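Local coordinates for protein probable aspartate aminotransferase 2 (PDB 2Z61) that catalyses transfer of the amino group of alanine to a furancarboxaldehyde phosphate, using pyridoxal 5'-phosphate, to make the furan precursor of methanofuran, at residues Leu69-Lys74 with Ile92-Gly97; Cys201-Glu206 with Thr214-Gly219; Phe104-Ile109 with Lys127-Phe132; Lys80-Ala85 with Ile191-Val196. One frame throughout, in Å; residues are numbered along the deposited sequence.

From the N terminus, helix 69-82 comes first, and contact 1 closes the short loop from its opening turns to edge strand 92-95. Contact 4 starts at the other end of the same helix but closes only at 191-196, so contacts 1 and 4 cross. Within that long span lies contact 3, which joins helices 98-109 and 125-132 around strand 115-119. Contact 2 follows contact 4 in the chain and folds 201-206 back onto strand 214-219. Its strand touches contact 3 through Ile215 and Ala105, and its loop touches contact 4 through Ser203 and Tyr83. Together they tie helices, the central sheet and the loop beyond strand 185-189 into one layered domain.

Contact 1 of 4, residues Leu69-Lys74 with Ile92-Gly97; sequences LELREK and IIITGG
The guanidinium of Arg72, whose aliphatic stem lies against Ile92 and Ile94, is held from several directions: NH1 is hydrogen-bonded to the carbonyl O of Pro89 and also makes a weak, long ion pair with Asp90, while NE bonds to the O of Gly67. This is where helix 69-82 meets the edge strand 92-95 of the seven-stranded mixed sheet in the large domain of a fold type I aminotransferase. The axes approach to 8.9 Å at an angle of 117°, so the helix runs across the strand. Arg72 CD sits 3.1 Å from Ile92 O, and a bend at chi3 (-82°) turns the rest of the arginine toward its polar partners. Farther along the strand, Ile94 carries the apolar part of the contact. Its CD1 meets Leu71 CD1 at 3.6 Å, the two side chains slanting across each other, and it also lies 4.1 Å from Arg72 CG. Replacing Ile94 by an alanine would probably open a gap beside Leu71 CD1 and take away one of the two isoleucines that the Arg72 stem lies against. Tyr233 and Ile75 also touch Ile94. Beyond the strand the chain turns at Gly96 toward helix 98-109, whose N-cap position is Gly97; there Thr95 OG1 donates to Gly97 O at 2.7 Å, from above the carbonyl plane.

Contact 2 of 4, residues Cys201-Glu206 with Thr214-Gly219; sequences CYSAIE and TILING
Residues 201-206 come in as a loop and tighten into a 3-10 turn at 204-206, closed by Glu206 N to Ser203 O at 3.2 Å, which sets Ser203 and Ile205 beside Leu216 on the extended strand 214-219. Leu216 does the reaching from the strand. Its CG is anti to the backbone N (chi1 -165°), which carries CD1 out to the turn, where it lies 3.8 Å from Ser203 OG and 4.3 Å from Ile205 CB. The methyl thus bridges a hydroxyl and a branched apolar carbon. That hydroxyl has its main polar partner elsewhere: Ser203 OG is hydrogen-bonded to Glu190 OE1, and the other oxygen of the same carboxylate takes Ala204 N, so Glu190 clasps the start of the turn. From inside the segment, Ser203 N donates to Glu206 OE1 at 3.0 Å, approaching from above the carboxylate plane. A weak bond from Ile205 N to Ser203 OG adds a further tie. At the far end of the strand, the Asn218 side chain turns toward the next peptide, OD1 accepting from Gly219 N at 2.8 Å. Ile215 and Ile217 point the other way, onto helix 98-109. With that helix on one face, and this loop together with Tyr79 of helix 69-82 and Tyr180 of helix 173-182 on the other, the arrangement is that of an interior strand in the layered alpha/beta large domain of fold type I enzymes; just past its end comes Lys222, which carries pyridoxal phosphate.

Contact 3 of 4, residues Phe104-Ile109 with Lys127-Phe132; sequences FALSSI and KNFIRF
The ring of Phe129 offers its edge to Leu106: CD1 of the leucine lies near the ring plane, 4.1 Å from Phe129 CD2, and the two side chains stand at about a right angle. The closest touch is one atom nearer the backbone, where the same methyl comes to 3.5 Å from Phe129 CB, so Leu106 is wedged against the root of the aromatic side chain. Ile130 supplies the other wall, its CG1 being 4.3 Å from Leu106 CD1. Between these two helical segments Leu106 is thus the single residue of 104-109 doing the reaching. Its CG lies anti to the carbonyl carbon (chi1 -75°), and the branch then extends across to helix 125-132, bridging a CA-to-CA separation of 7.5 Å between Leu106 and Ile130. Leu133, just past helix 125-132, and Ile187 of strand 185-189 also touch Leu106, setting the methyls in an apolar layer between helices and sheet. Near the end of the first segment, Ser108 OG donates to Ala105 O at 2.8 Å, turning the hydroxyl back onto the helix backbone. The second subunit is close by: its Leu251 packs on Phe129, its Phe132 lies on Ser107, and its Asn250 OD1 is hydrogen-bonded to Asn128 ND2. Helix 125-132 is the connection in the beta-alpha-beta crossover between the parallel neighbours 115-119 and 136-140, and its meeting with helix 98-109 is helix-on-helix packing at the homodimer interface.

Contact 4 of 4, residues Lys80-Ala85 with Ile191-Val196; sequences KDKYKA and IYNGLV
Tyr83 and Asn193 form the close, buried half of this contact. Their side chains arrive from opposite directions, with Asn193 OD1 at the edge of the tyrosine, near the ring plane and 3.0 Å from Tyr83 OH. The ring and amide planes are turned only 17° from each other. On one face of the ring, Lys82 CG rides 3.5 Å above the plane, offset toward the rim. The lysine makes the looser, exposed half. Its chain, with CG anti to the backbone N (chi1 -172°), runs fully extended alongside the tyrosine, yet NZ stops 4.0 Å from Asn193 OD1 and gives only a weak hydrogen bond to Tyr83 OH. It also hangs near Gly194, in the type II turn from Tyr192 to Leu195, where a beta carbon would collide with the carbonyl O of Asn193. Next to Asn193, Tyr192 OH is hydrogen-bonded to O3 of the pyridoxal phosphate on Lys222, so the turn borders the active site. Tyr83 is the first residue to leave helical geometry after helix 69-82; Ser203 and Glu206 touch it, and the helix end is thereby docked on the long loop joining strands 185-189 and 214-219.

Contact 1 of 4, residues Leu69-Lys74 with Ile92-Gly97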
# COMPACT_ATOMS: atom_id res chain seq x y z
N LEU A 69 -15.79 9.48 -4.88
CA LEU A 69 -17.18 9.35 -4.45
C LEU A 69 -18.01 8.48 -5.38
O LEU A 69 -18.82 7.67 -4.92
CB LEU A 69 -17.80 10.76 -4.32
CG LEU A 69 -19.14 10.94 -3.60
CD1 LEU A 69 -20.24 10.32 -4.43
CD2 LEU A 69 -19.09 10.31 -2.20
N GLU A 70 -17.82 8.63 -6.68
CA GLU A 70 -18.59 7.84 -7.64
C GLU A 70 -18.43 6.34 -7.40
O GLU A 70 -19.40 5.59 -7.51
CB GLU A 70 -18.17 8.16 -9.08
CG GLU A 70 -18.31 9.62 -9.48
CD GLU A 70 -17.46 10.56 -8.64
OE1 GLU A 70 -16.23 10.35 -8.57
OE2 GLU A 70 -18.02 11.50 -8.04
N LEU A 71 -17.21 5.91 -7.09
CA LEU A 71 -16.95 4.49 -6.85
C LEU A 71 -17.68 4.03 -5.59
O LEU A 71 -18.40 3.04 -5.60
CB LEU A 71 -15.46 4.22 -6.69
CG LEU A 71 -14.88 2.92 -7.27
CD1 LEU A 71 -13.67 2.51 -6.44
CD2 LEU A 71 -15.91 1.81 -7.30
N ARG A 72 -17.47 4.75 -4.50
CA ARG A 72 -18.10 4.41 -3.24
C ARG A 72 -19.63 4.34 -3.38
O ARG A 72 -20.28 3.53 -2.73
CB ARG A 72 -17.68 5.41 -2.15
CG ARG A 72 -16.19 5.33 -1.83
CD ARG A 72 -15.79 6.25 -0.67
NE ARG A 72 -15.57 7.63 -1.09
CZ ARG A 72 -16.20 8.67 -0.56
NH1 ARG A 72 -17.09 8.49 0.41
NH2 ARG A 72 -15.93 9.90 -0.98
N GLU A 73 -20.19 5.18 -4.24
CA GLU A 73 -21.64 5.16 -4.44
C GLU A 73 -22.05 3.86 -5.12
O GLU A 73 -23.01 3.22 -4.71
CB GLU A 73 -22.10 6.36 -5.26
CG GLU A 73 -21.92 7.68 -4.54
CD GLU A 73 -22.45 8.85 -5.34
OE1 GLU A 73 -22.16 8.92 -6.55
OE2 GLU A 73 -23.12 9.72 -4.75
N LYS A 74 -21.31 3.47 -6.16
CA LYS A 74 -21.62 2.23 -6.87
C LYS A 74 -21.54 1.01 -5.94
O LYS A 74 -22.39 0.12 -5.99
CB LYS A 74 -20.67 2.04 -8.05
CG LYS A 74 -20.93 2.99 -9.21
CD LYS A 74 -22.26 2.69 -9.89
CE LYS A 74 -22.64 3.79 -10.87
NZ LYS A 74 -21.54 4.12 -11.83
N ILE A 92 -17.39 3.75 3.49
CA ILE A 92 -16.53 2.97 2.61
C ILE A 92 -15.22 3.69 2.30
O ILE A 92 -15.20 4.90 2.09
CB ILE A 92 -17.26 2.69 1.27
CG1 ILE A 92 -18.66 2.15 1.55
CG2 ILE A 92 -16.45 1.72 0.42
CD1 ILE A 92 -19.35 1.54 0.34
N ILE A 93 -14.12 2.94 2.28
CA ILE A 93 -12.83 3.52 1.91
C ILE A 93 -12.17 2.63 0.86
O ILE A 93 -12.14 1.40 0.99
CB ILE A 93 -11.87 3.66 3.10
CG1 ILE A 93 -12.40 4.68 4.09
CG2 ILE A 93 -10.51 4.12 2.61
CD1 ILE A 93 -11.40 5.06 5.17
N ILE A 94 -11.67 3.26 -0.20
CA ILE A 94 -11.00 2.53 -1.27
C ILE A 94 -9.53 2.38 -0.86
O ILE A 94 -8.84 3.38 -0.64
CB ILE A 94 -11.10 3.29 -2.61
CG1 ILE A 94 -12.56 3.63 -2.92
CG2 ILE A 94 -10.50 2.46 -3.73
CD1 ILE A 94 -13.52 2.44 -2.85
N THR A 95 -9.06 1.15 -0.76
CA THR A 95 -7.67 0.89 -0.35
C THR A 95 -6.82 0.39 -1.51
O THR A 95 -7.33 0.08 -2.58
CB THR A 95 -7.62 -0.17 0.78
OG1 THR A 95 -8.29 -1.36 0.35
CG2 THR A 95 -8.29 0.33 2.04
N GLY A 96 -5.52 0.29 -1.28
CA GLY A 96 -4.62 -0.21 -2.31
C GLY A 96 -4.55 -1.71 -2.21
O GLY A 96 -3.51 -2.28 -1.88
N GLY A 97 -5.67 -2.37 -2.49
CA GLY A 97 -5.74 -3.81 -2.39
C GLY A 97 -6.41 -4.24 -1.10
O GLY A 97 -6.59 -3.43 -0.18

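Contact 2 of 4, residues Cys201-Glu206 with Thr214-Gly219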
# COMPACT_ATOMS: atom_id res chain seq x y z
N CYS A 201 -24.53 -16.43 -1.60
CA CYS A 201 -23.41 -15.64 -1.12
C CYS A 201 -23.77 -15.09 0.26
O CYS A 201 -24.75 -14.35 0.41
CB CYS A 201 -23.11 -14.48 -2.07
SG CYS A 201 -22.43 -14.96 -3.68
N TYR A 202 -22.99 -15.46 1.27
CA TYR A 202 -23.23 -15.02 2.64
C TYR A 202 -22.27 -13.91 3.08
O TYR A 202 -21.07 -14.13 3.19
CB TYR A 202 -23.08 -16.21 3.59
CG TYR A 202 -24.34 -16.62 4.31
CD1 TYR A 202 -24.40 -17.81 5.04
CD2 TYR A 202 -25.48 -15.81 4.28
CE1 TYR A 202 -25.56 -18.19 5.71
CE2 TYR A 202 -26.65 -16.18 4.95
CZ TYR A 202 -26.68 -17.37 5.66
OH TYR A 202 -27.83 -17.75 6.33
N SER A 203 -22.82 -12.73 3.34
CA SER A 203 -22.04 -11.58 3.77
C SER A 203 -22.32 -11.27 5.25
O SER A 203 -23.42 -11.53 5.74
CB SER A 203 -22.38 -10.36 2.91
OG SER A 203 -21.77 -9.17 3.39
N ALA A 204 -21.33 -10.72 5.95
CA ALA A 204 -21.49 -10.39 7.36
C ALA A 204 -22.48 -9.26 7.54
O ALA A 204 -23.09 -9.13 8.59
CB ALA A 204 -20.15 -10.00 7.98
N ILE A 205 -22.62 -8.43 6.50
CA ILE A 205 -23.54 -7.30 6.52
C ILE A 205 -24.95 -7.79 6.85
O ILE A 205 -25.78 -7.04 7.35
CB ILE A 205 -23.55 -6.55 5.14
CG1 ILE A 205 -24.28 -5.21 5.25
CG2 ILE A 205 -24.25 -7.39 4.08
CD1 ILE A 205 -23.52 -4.14 5.99
N GLU A 206 -25.22 -9.06 6.58
CA GLU A 206 -26.53 -9.65 6.85
C GLU A 206 -26.80 -9.90 8.34
O GLU A 206 -27.96 -10.05 8.73
CB GLU A 206 -26.69 -10.95 6.05
CG GLU A 206 -26.75 -10.71 4.55
CD GLU A 206 -26.70 -11.99 3.73
OE1 GLU A 206 -25.73 -12.76 3.87
OE2 GLU A 206 -27.64 -12.23 2.94
N THR A 214 -18.62 -4.88 13.17
CA THR A 214 -17.99 -5.61 12.08
C THR A 214 -17.21 -4.70 11.13
O THR A 214 -17.56 -3.54 10.93
CB THR A 214 -19.00 -6.43 11.22
OG1 THR A 214 -19.20 -5.78 9.96
CG2 THR A 214 -20.32 -6.56 11.92
N ILE A 215 -16.14 -5.25 10.58
CA ILE A 215 -15.33 -4.55 9.60
C ILE A 215 -15.31 -5.52 8.44
O ILE A 215 -14.83 -6.64 8.55
CB ILE A 215 -13.90 -4.29 10.09
CG1 ILE A 215 -13.93 -3.51 11.41
CG2 ILE A 215 -13.14 -3.49 9.04
CD1 ILE A 215 -12.57 -3.11 11.94
N LEU A 216 -15.88 -5.09 7.32
CA LEU A 216 -15.98 -5.92 6.14
C LEU A 216 -14.88 -5.58 5.15
O LEU A 216 -14.65 -4.42 4.79
CB LEU A 216 -17.37 -5.72 5.51
CG LEU A 216 -17.89 -6.70 4.46
CD1 LEU A 216 -19.35 -6.38 4.18
CD2 LEU A 216 -17.06 -6.62 3.19
N ILE A 217 -14.19 -6.62 4.69
CA ILE A 217 -13.10 -6.42 3.76
C ILE A 217 -13.38 -7.18 2.47
O ILE A 217 -13.69 -8.38 2.50
CB ILE A 217 -11.76 -6.90 4.37
CG1 ILE A 217 -11.46 -6.08 5.63
CG2 ILE A 217 -10.62 -6.74 3.36
CD1 ILE A 217 -10.30 -6.58 6.43
N ASN A 218 -13.32 -6.46 1.34
CA ASN A 218 -13.52 -7.05 0.02
C ASN A 218 -12.72 -6.21 -0.97
O ASN A 218 -12.08 -5.22 -0.60
CB ASN A 218 -15.02 -7.05 -0.35
CG ASN A 218 -15.39 -8.20 -1.30
OD1 ASN A 218 -14.56 -8.67 -2.08
ND2 ASN A 218 -16.65 -8.62 -1.25
N GLY A 219 -12.75 -6.59 -2.24
CA GLY A 219 -12.00 -5.84 -3.24
C GLY A 219 -12.26 -6.38 -4.62
O GLY A 219 -13.15 -7.20 -4.81

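Contact 3 of 4, residues Phe104-Ile109 with Lys127-Phe132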
# COMPACT_ATOMS: atom_id res chain seq x y z
N PHE A 104 -5.01 -2.37 7.90
CA PHE A 104 -5.54 -1.14 8.49
C PHE A 104 -6.66 -1.45 9.48
O PHE A 104 -6.79 -0.78 10.51
CB PHE A 104 -6.05 -0.21 7.39
CG PHE A 104 -4.97 0.42 6.55
CD1 PHE A 104 -5.30 1.14 5.40
CD2 PHE A 104 -3.63 0.32 6.91
CE1 PHE A 104 -4.31 1.76 4.63
CE2 PHE A 104 -2.64 0.93 6.15
CZ PHE A 104 -2.98 1.65 5.00
N ALA A 105 -7.49 -2.45 9.15
CA ALA A 105 -8.60 -2.84 10.02
C ALA A 105 -8.08 -3.31 11.38
O ALA A 105 -8.52 -2.82 12.42
CB ALA A 105 -9.42 -3.95 9.36
N LEU A 106 -7.15 -4.26 11.35
CA LEU A 106 -6.55 -4.78 12.57
C LEU A 106 -5.87 -3.67 13.38
O LEU A 106 -6.01 -3.60 14.61
CB LEU A 106 -5.53 -5.89 12.24
CG LEU A 106 -6.08 -7.26 11.83
CD1 LEU A 106 -4.96 -8.12 11.25
CD2 LEU A 106 -6.72 -7.95 13.03
N SER A 107 -5.15 -2.78 12.69
CA SER A 107 -4.45 -1.68 13.37
C SER A 107 -5.35 -0.77 14.19
O SER A 107 -4.97 -0.33 15.27
CB SER A 107 -3.71 -0.80 12.35
OG SER A 107 -2.70 -1.52 11.66
N SER A 108 -6.54 -0.49 13.67
CA SER A 108 -7.47 0.41 14.33
C SER A 108 -8.15 -0.10 15.59
O SER A 108 -8.72 0.70 16.34
CB SER A 108 -8.54 0.87 13.34
OG SER A 108 -9.34 -0.22 12.91
N ILE A 109 -8.09 -1.40 15.85
CA ILE A 109 -8.76 -1.95 17.03
C ILE A 109 -7.95 -2.89 17.91
O ILE A 109 -8.42 -3.31 18.97
CB ILE A 109 -10.07 -2.70 16.62
CG1 ILE A 109 -9.72 -4.04 15.97
CG2 ILE A 109 -10.86 -1.86 15.63
CD1 ILE A 109 -10.92 -4.77 15.38
N LYS A 127 -1.82 -14.47 10.72
CA LYS A 127 -0.95 -14.54 11.90
C LYS A 127 0.18 -13.51 11.89
O LYS A 127 0.54 -12.97 12.93
CB LYS A 127 -0.37 -15.96 12.05
CG LYS A 127 0.68 -16.35 11.03
CD LYS A 127 1.19 -17.76 11.28
CE LYS A 127 2.22 -18.20 10.24
NZ LYS A 127 1.64 -18.36 8.88
N ASN A 128 0.74 -13.21 10.72
CA ASN A 128 1.81 -12.23 10.67
C ASN A 128 1.33 -10.82 11.00
O ASN A 128 2.01 -10.08 11.73
CB ASN A 128 2.52 -12.27 9.31
CG ASN A 128 3.43 -13.48 9.17
OD1 ASN A 128 4.06 -13.89 10.15
ND2 ASN A 128 3.51 -14.04 7.97
N PHE A 129 0.17 -10.45 10.48
CA PHE A 129 -0.40 -9.13 10.77
C PHE A 129 -0.66 -9.01 12.27
O PHE A 129 -0.39 -7.98 12.88
CB PHE A 129 -1.74 -8.93 10.04
CG PHE A 129 -1.62 -8.76 8.55
CD1 PHE A 129 -0.40 -8.87 7.89
CD2 PHE A 129 -2.76 -8.46 7.79
CE1 PHE A 129 -0.31 -8.68 6.52
CE2 PHE A 129 -2.68 -8.27 6.42
CZ PHE A 129 -1.45 -8.38 5.78
N ILE A 130 -1.21 -10.08 12.85
CA ILE A 130 -1.55 -10.09 14.27
C ILE A 130 -0.34 -9.94 15.18
O ILE A 130 -0.33 -9.08 16.07
CB ILE A 130 -2.36 -11.38 14.62
CG1 ILE A 130 -3.76 -11.28 13.98
CG2 ILE A 130 -2.49 -11.53 16.15
CD1 ILE A 130 -4.47 -12.63 13.78
N ARG A 131 0.70 -10.74 14.96
CA ARG A 131 1.90 -10.63 15.78
C ARG A 131 2.52 -9.25 15.62
O ARG A 131 2.84 -8.58 16.60
CB ARG A 131 2.93 -11.69 15.37
CG ARG A 131 2.58 -13.10 15.79
CD ARG A 131 3.60 -14.09 15.27
NE ARG A 131 3.32 -15.45 15.73
CZ ARG A 131 3.01 -15.76 16.98
NH1 ARG A 131 2.94 -14.81 17.91
NH2 ARG A 131 2.76 -17.02 17.32
N PHE A 132 2.69 -8.82 14.37
CA PHE A 132 3.27 -7.52 14.07
C PHE A 132 2.70 -6.42 14.96
O PHE A 132 3.42 -5.52 15.38
CB PHE A 132 3.05 -7.15 12.60
CG PHE A 132 3.70 -5.86 12.19
CD1 PHE A 132 4.99 -5.84 11.67
CD2 PHE A 132 3.01 -4.65 12.31
CE1 PHE A 132 5.60 -4.64 11.27
CE2 PHE A 132 3.61 -3.44 11.91
CZ PHE A 132 4.90 -3.44 11.39

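Contact 4 of 4, residues Lys80-Ala85 with Ile191-Val196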
# COMPACT_ATOMS: atom_id res chain seq x y z
N LYS A 80 -26.94 -2.65 -1.46
CA LYS A 80 -28.36 -2.46 -1.26
C LYS A 80 -29.16 -3.35 -2.21
O LYS A 80 -30.32 -3.65 -1.96
CB LYS A 80 -28.75 -0.99 -1.48
CG LYS A 80 -28.02 -0.01 -0.56
CD LYS A 80 -28.70 1.36 -0.52
CE LYS A 80 -28.85 1.99 -1.90
NZ LYS A 80 -27.55 2.41 -2.50
N ASP A 81 -28.52 -3.79 -3.29
CA ASP A 81 -29.19 -4.65 -4.26
C ASP A 81 -28.94 -6.14 -4.02
O ASP A 81 -29.88 -6.93 -4.02
CB ASP A 81 -28.75 -4.31 -5.69
CG ASP A 81 -29.00 -2.85 -6.04
OD1 ASP A 81 -30.08 -2.33 -5.71
OD2 ASP A 81 -28.11 -2.23 -6.67
N LYS A 82 -27.69 -6.52 -3.80
CA LYS A 82 -27.37 -7.93 -3.57
C LYS A 82 -27.88 -8.36 -2.20
O LYS A 82 -28.28 -9.51 -2.01
CB LYS A 82 -25.86 -8.15 -3.68
CG LYS A 82 -25.46 -9.62 -3.65
CD LYS A 82 -23.95 -9.81 -3.77
CE LYS A 82 -23.58 -11.29 -3.77
NZ LYS A 82 -22.11 -11.51 -3.83
N TYR A 83 -27.87 -7.44 -1.25
CA TYR A 83 -28.36 -7.70 0.09
C TYR A 83 -29.30 -6.55 0.42
O TYR A 83 -29.23 -5.50 -0.22
CB TYR A 83 -27.20 -7.73 1.10
CG TYR A 83 -26.01 -8.55 0.65
CD1 TYR A 83 -25.01 -7.99 -0.13
CD2 TYR A 83 -25.90 -9.89 1.00
CE1 TYR A 83 -23.92 -8.74 -0.56
CE2 TYR A 83 -24.82 -10.66 0.58
CZ TYR A 83 -23.83 -10.07 -0.21
OH TYR A 83 -22.76 -10.82 -0.63
N LYS A 84 -30.18 -6.72 1.39
CA LYS A 84 -31.10 -5.65 1.73
C LYS A 84 -30.48 -4.70 2.74
O LYS A 84 -31.17 -4.11 3.56
CB LYS A 84 -32.41 -6.21 2.27
CG LYS A 84 -33.33 -6.77 1.18
CD LYS A 84 -34.69 -7.17 1.75
CE LYS A 84 -35.61 -7.68 0.65
NZ LYS A 84 -36.91 -8.17 1.19
N ALA A 85 -29.16 -4.55 2.66
CA ALA A 85 -28.44 -3.67 3.58
C ALA A 85 -28.11 -2.33 2.93
O ALA A 85 -27.51 -2.28 1.86
CB ALA A 85 -27.17 -4.35 4.05
N ILE A 191 -13.15 -11.37 0.25
CA ILE A 191 -12.49 -11.19 -1.04
C ILE A 191 -12.86 -12.22 -2.12
O ILE A 191 -12.77 -11.92 -3.31
CB ILE A 191 -10.93 -11.12 -0.86
CG1 ILE A 191 -10.31 -10.42 -2.07
CG2 ILE A 191 -10.34 -12.53 -0.68
CD1 ILE A 191 -10.89 -9.04 -2.34
N TYR A 192 -13.28 -13.41 -1.72
CA TYR A 192 -13.67 -14.45 -2.68
C TYR A 192 -15.19 -14.55 -2.85
O TYR A 192 -15.68 -15.43 -3.57
CB TYR A 192 -13.13 -15.82 -2.27
CG TYR A 192 -11.63 -15.91 -2.29
CD1 TYR A 192 -10.89 -15.84 -1.11
CD2 TYR A 192 -10.94 -16.05 -3.49
CE1 TYR A 192 -9.49 -15.91 -1.13
CE2 TYR A 192 -9.55 -16.12 -3.53
CZ TYR A 192 -8.83 -16.04 -2.34
OH TYR A 192 -7.46 -16.08 -2.39
N ASN A 193 -15.92 -13.68 -2.18
CA ASN A 193 -17.37 -13.70 -2.27
C ASN A 193 -17.74 -13.51 -3.74
O ASN A 193 -17.09 -12.74 -4.45
CB ASN A 193 -17.95 -12.57 -1.41
CG ASN A 193 -19.28 -12.93 -0.79
OD1 ASN A 193 -20.06 -12.05 -0.43
ND2 ASN A 193 -19.54 -14.22 -0.69
N GLY A 194 -18.77 -14.20 -4.20
CA GLY A 194 -19.15 -14.09 -5.60
C GLY A 194 -18.65 -15.34 -6.30
O GLY A 194 -19.25 -15.81 -7.27
N LEU A 195 -17.54 -15.88 -5.82
CA LEU A 195 -16.99 -17.11 -6.38
C LEU A 195 -17.57 -18.25 -5.55
O LEU A 195 -16.86 -18.92 -4.80
CB LEU A 195 -15.46 -17.09 -6.29
CG LEU A 195 -14.80 -16.06 -7.20
CD1 LEU A 195 -13.29 -16.11 -7.05
CD2 LEU A 195 -15.22 -16.32 -8.64
N VAL A 196 -18.87 -18.45 -5.69
CA VAL A 196 -19.59 -19.51 -4.97
C VAL A 196 -20.41 -20.28 -6.00
O VAL A 196 -21.17 -19.68 -6.76
CB VAL A 196 -20.50 -18.90 -3.88
CG1 VAL A 196 -21.36 -19.98 -3.24
CG2 VAL A 196 -19.63 -18.24 -2.82